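Local coordinates for ATP-dependent Clp protease adapter protein ClpS 2 (Agrobacterium tumefaciens, PDB 4YJM), which probably modulates the substrate specificity of ATP-dependent protein degradation by ClpAP, as an N-end-rule adaptor that binds the N-terminal domain of the chaperone ClpA, at residues R48-E51 / D52-R55; K80-E83 / A84-G88. All blocks are in the same frame, centred on the assembly; numbering follows the deposited sequence.

Both contacts are local, since each joins groups about one helical turn apart, and they come in series along one chain. Contact 1 is the start of helix 51-64, where the loop from helix 36-47 turns into a new helix; contact 2 lies within helix 74-91. Their centres are about 17 Å apart and their nearest atoms about 7 Å, so they do not touch. Helix 36-47 relates them: it runs into the loop of residues 48-50, with Ser50 as the N-cap of the next helix, and its Val42, Val46 and Phe47 meet side chains of contact 2. Each contact also carries an acid-base pair spaced four residues apart, Glu51 with Arg55 and Lys82 with Asp86.

Contact 1: residues R48-E51 / D52-R55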
loop_
_atom_site.group_PDB
_atom_site.type_symbol
_atom_site.label_atom_id
_atom_site.label_comp_id
_atom_site.label_asym_id
_atom_site.label_seq_id
_atom_site.Cartn_x
_atom_site.Cartn_y
_atom_site.Cartn_z
ATOM N N ARG A 48 8.265 4.112 -4.164
ATOM C CA ARG A 48 9.276 4.046 -5.203
ATOM C C ARG A 48 9.070 2.817 -6.108
ATOM O O ARG A 48 10.010 2.336 -6.727
ATOM C CB ARG A 48 10.680 4.046 -4.573
ATOM C CG ARG A 48 10.956 5.287 -3.692
ATOM C CD ARG A 48 12.341 5.261 -3.044
ATOM N NE ARG A 48 13.412 5.206 -4.035
ATOM C CZ ARG A 48 14.664 4.848 -3.773
ATOM N NH1 ARG A 48 15.022 4.503 -2.543
ATOM N NH2 ARG A 48 15.562 4.828 -4.748
ATOM N N MET A 49 7.837 2.332 -6.198
ATOM C CA MET A 49 7.541 1.076 -6.892
ATOM C C MET A 49 7.281 1.312 -8.390
ATOM O O MET A 49 6.578 2.251 -8.775
ATOM C CB MET A 49 6.348 0.394 -6.190
ATOM C CG MET A 49 5.982 -0.929 -6.754
ATOM S SD MET A 49 4.705 -1.651 -5.748
ATOM C CE MET A 49 5.707 -2.280 -4.373
ATOM N N SER A 50 7.873 0.495 -9.259
ATOM C CA SER A 50 7.735 0.755 -10.689
ATOM C C SER A 50 6.329 0.427 -11.172
ATOM O O SER A 50 5.555 -0.258 -10.477
ATOM C CB SER A 50 8.745 -0.061 -11.501
ATOM O OG SER A 50 8.415 -1.433 -11.403
ATOM N N GLU A 51 6.012 0.889 -12.373
ATOM C CA GLU A 51 4.716 0.609 -12.969
ATOM C C GLU A 51 4.403 -0.896 -13.028
ATOM O O GLU A 51 3.382 -1.330 -12.503
ATOM C CB GLU A 51 4.650 1.219 -14.359
ATOM C CG GLU A 51 3.276 1.152 -14.968
ATOM C CD GLU A 51 3.091 2.167 -16.059
ATOM O OE1 GLU A 51 3.191 3.373 -15.752
ATOM O OE2 GLU A 51 2.858 1.761 -17.216
ATOM N N ASP A 52 5.284 -1.694 -13.630
ATOM C CA ASP A 52 5.053 -3.135 -13.766
ATOM C C ASP A 52 4.838 -3.819 -12.420
ATOM O O ASP A 52 3.908 -4.618 -12.251
ATOM C CB ASP A 52 6.223 -3.808 -14.498
ATOM C CG ASP A 52 6.276 -3.446 -15.967
ATOM O OD1 ASP A 52 5.269 -2.931 -16.498
ATOM O OD2 ASP A 52 7.325 -3.684 -16.597
ATOM N N THR A 53 5.710 -3.530 -11.462
ATOM C CA THR A 53 5.569 -4.082 -10.120
ATOM C C THR A 53 4.237 -3.686 -9.455
ATOM O O THR A 53 3.530 -4.539 -8.892
ATOM C CB THR A 53 6.726 -3.626 -9.204
ATOM O OG1 THR A 53 7.979 -3.986 -9.811
ATOM C CG2 THR A 53 6.622 -4.303 -7.852
ATOM N N GLY A 54 3.925 -2.400 -9.503
ATOM C CA GLY A 54 2.644 -1.887 -9.029
ATOM C C GLY A 54 1.442 -2.628 -9.607
ATOM O O GLY A 54 0.505 -2.969 -8.878
ATOM N N ARG A 55 1.459 -2.891 -10.915
ATOM C CA ARG A 55 0.331 -3.553 -11.551
ATOM C C ARG A 55 0.197 -4.992 -11.062
ATOM O O ARG A 55 -0.911 -5.521 -10.972
ATOM C CB ARG A 55 0.476 -3.521 -13.084
ATOM C CG ARG A 55 0.213 -2.158 -13.750
ATOM C CD ARG A 55 0.449 -2.264 -15.254
ATOM N NE ARG A 55 0.306 -0.997 -15.963
ATOM C CZ ARG A 55 0.529 -0.847 -17.265
ATOM N NH1 ARG A 55 0.907 -1.882 -18.002
ATOM N NH2 ARG A 55 0.375 0.339 -17.836
#
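Ser50 O takes the amide of Gly54 N at 2.9 Å in a nearly straight hydrogen bond, opening the i to i+4 series of the helix. Ser50 is the N-cap of helix 51-64, the residue at which the loop after helix 36-47 becomes helical. With chi1 at 68°, its OG sits between its own backbone N and carbonyl carbon and faces the first turn, 3.0 Å from Thr53 OG1, with which it shares a hydrogen bond. The small hydroxyls of serine and threonine fit such a place close to the backbone.

With OG1 of Thr53 turned to Ser50, its other branch, CG2, lies anti to the backbone N and packs 3.6 Å from Met49 CG. The two side chains cross at about a right angle. Met49 SD lies 3.9 Å from both Thr53 CG2 and Gly54 CA, and the bend at chi3 (-79°) keeps CE against the same methyl. Met49 is tied back by a backbone bond to Leu43 of helix 36-47.

One turn along the helix, Glu51 OE2 forms a salt bridge with Arg55 NH2 at 2.9 Å. The oxygen comes over a face of the guanidinium, well out of its plane, so no N-H points at it and the attraction is one of charge alone. The two side chains run side by side in the same direction, their carboxylate and guanidinium planes 26° apart. Arg55 is extended from CG to NE, and NE lies 3.8 Å from the Glu51 CG methylene, so the guanidinium also rests against the stem of the glutamate. An acid suits the first turn of a helix, where its charge should be favourable towards the positive end of the helix dipole. The backbone repeats the pairing: Arg55 N donates to Glu51 O.

Contact 2: residues K80-E83 / A84-G88; sequences KAKE and ATDLG
Ala81 O accepts two hydrogen bonds from a single residue: Thr85 N at 3.0 Å and Thr85 OG1 at 2.8 Å, reaching it from opposite faces of the carbonyl plane. The hydroxyl can do this because, with OG1 anti to the carbonyl carbon (chi1 -62°), it points back along the helix to the preceding turn. Thr85 OG1 also accepts a hydrogen bond from Phe97 N, so threonine lets one polar atom join this helix to strand 97-101.

The whole contact is a run of alpha-helix within 74-91, whose i to i+4 bonds satisfy the carbonyls in turn: Lys80 O by Ala84 N, Lys82 O by Asp86 N, and Glu83 O by Leu87 N, the last longer at 3.2 Å. Alanine suits positions 81 and 84 because its methyl is small enough to sit closely against Phe97, and Ala84 also meets Val42 and Phe47 of helix 36-47.

On the outer side Lys82 NZ donates to the syn lone pair of Asp86 OD2 at 3.1 Å, a salt bridge one turn apart. The lysine bends at its last torsion (chi4 -66°) to bring the ammonium there, while its CG lies 3.5 Å from the same oxygen. Lys80 NZ instead hydrogen-bonds to Val46 O of helix 36-47.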
loop_
_atom_site.group_PDB
_atom_site.type_symbol
_atom_site.label_atom_id
_atom_site.label_comp_id
_atom_site.label_asym_id
_atom_site.label_seq_id
_atom_site.Cartn_x
_atom_site.Cartn_y
_atom_site.Cartn_z
ATOM N N LYS A 80 4.110 5.419 6.093
ATOM C CA LYS A 80 3.809 5.223 4.674
ATOM C C LYS A 80 2.390 4.768 4.374
ATOM O O LYS A 80 1.831 5.230 3.400
ATOM C CB LYS A 80 4.765 4.228 4.068
ATOM C CG LYS A 80 6.186 4.825 3.922
ATOM C CD LYS A 80 7.147 3.854 3.257
ATOM C CE LYS A 80 8.531 4.462 3.052
ATOM N NZ LYS A 80 8.471 5.765 2.324
ATOM N N ALA A 81 1.821 3.851 5.161
ATOM C CA ALA A 81 0.443 3.457 4.962
ATOM C C ALA A 81 -0.447 4.680 5.073
ATOM O O ALA A 81 -1.371 4.868 4.267
ATOM C CB ALA A 81 0.015 2.361 5.957
ATOM N N LYS A 82 -0.168 5.545 6.045
ATOM C CA LYS A 82 -1.031 6.708 6.228
ATOM C C LYS A 82 -0.838 7.751 5.099
ATOM O O LYS A 82 -1.804 8.338 4.641
ATOM C CB LYS A 82 -0.790 7.368 7.568
ATOM C CG LYS A 82 -1.537 8.719 7.743
ATOM C CD LYS A 82 -1.691 9.111 9.193
ATOM C CE LYS A 82 -2.580 10.350 9.347
ATOM N NZ LYS A 82 -1.949 11.546 8.745
ATOM N N GLU A 83 0.392 7.979 4.642
ATOM C CA GLU A 83 0.614 8.954 3.558
ATOM C C GLU A 83 -0.067 8.497 2.284
ATOM O O GLU A 83 -0.702 9.309 1.581
ATOM C CB GLU A 83 2.119 9.178 3.295
ATOM C CG GLU A 83 2.782 9.985 4.398
ATOM C CD GLU A 83 4.286 10.200 4.149
ATOM O OE1 GLU A 83 4.808 9.620 3.178
ATOM O OE2 GLU A 83 4.924 10.931 4.930
ATOM N N ALA A 84 0.042 7.202 1.995
ATOM C CA ALA A 84 -0.517 6.660 0.759
ATOM C C ALA A 84 -2.056 6.656 0.820
ATOM O O ALA A 84 -2.751 7.029 -0.127
ATOM C CB ALA A 84 0.009 5.282 0.516
ATOM N N THR A 85 -2.595 6.259 1.953
ATOM C CA THR A 85 -4.035 6.358 2.153
ATOM C C THR A 85 -4.562 7.784 2.043
ATOM O O THR A 85 -5.651 8.003 1.507
ATOM C CB THR A 85 -4.439 5.807 3.519
ATOM O OG1 THR A 85 -4.105 4.412 3.609
ATOM C CG2 THR A 85 -5.901 5.968 3.750
ATOM N N ASP A 86 -3.840 8.741 2.630
ATOM C CA ASP A 86 -4.284 10.116 2.645
ATOM C C ASP A 86 -4.380 10.668 1.218
ATOM O O ASP A 86 -5.218 11.503 0.932
ATOM C CB ASP A 86 -3.331 11.028 3.462
ATOM C CG ASP A 86 -3.518 10.915 4.999
ATOM O OD1 ASP A 86 -4.528 10.323 5.446
ATOM O OD2 ASP A 86 -2.634 11.408 5.738
ATOM N N LEU A 87 -3.493 10.233 0.342
ATOM C CA LEU A 87 -3.540 10.741 -1.023
ATOM C C LEU A 87 -4.888 10.358 -1.661
ATOM O O LEU A 87 -5.534 11.176 -2.337
ATOM C CB LEU A 87 -2.354 10.198 -1.817
ATOM C CG LEU A 87 -0.989 10.854 -1.529
ATOM C CD1 LEU A 87 0.133 9.964 -2.025
ATOM C CD2 LEU A 87 -0.959 12.262 -2.177
ATOM N N GLY A 88 -5.340 9.131 -1.420
ATOM C CA GLY A 88 -6.617 8.693 -1.964
ATOM C C GLY A 88 -7.785 9.371 -1.288
ATOM O O GLY A 88 -8.723 9.888 -1.925
#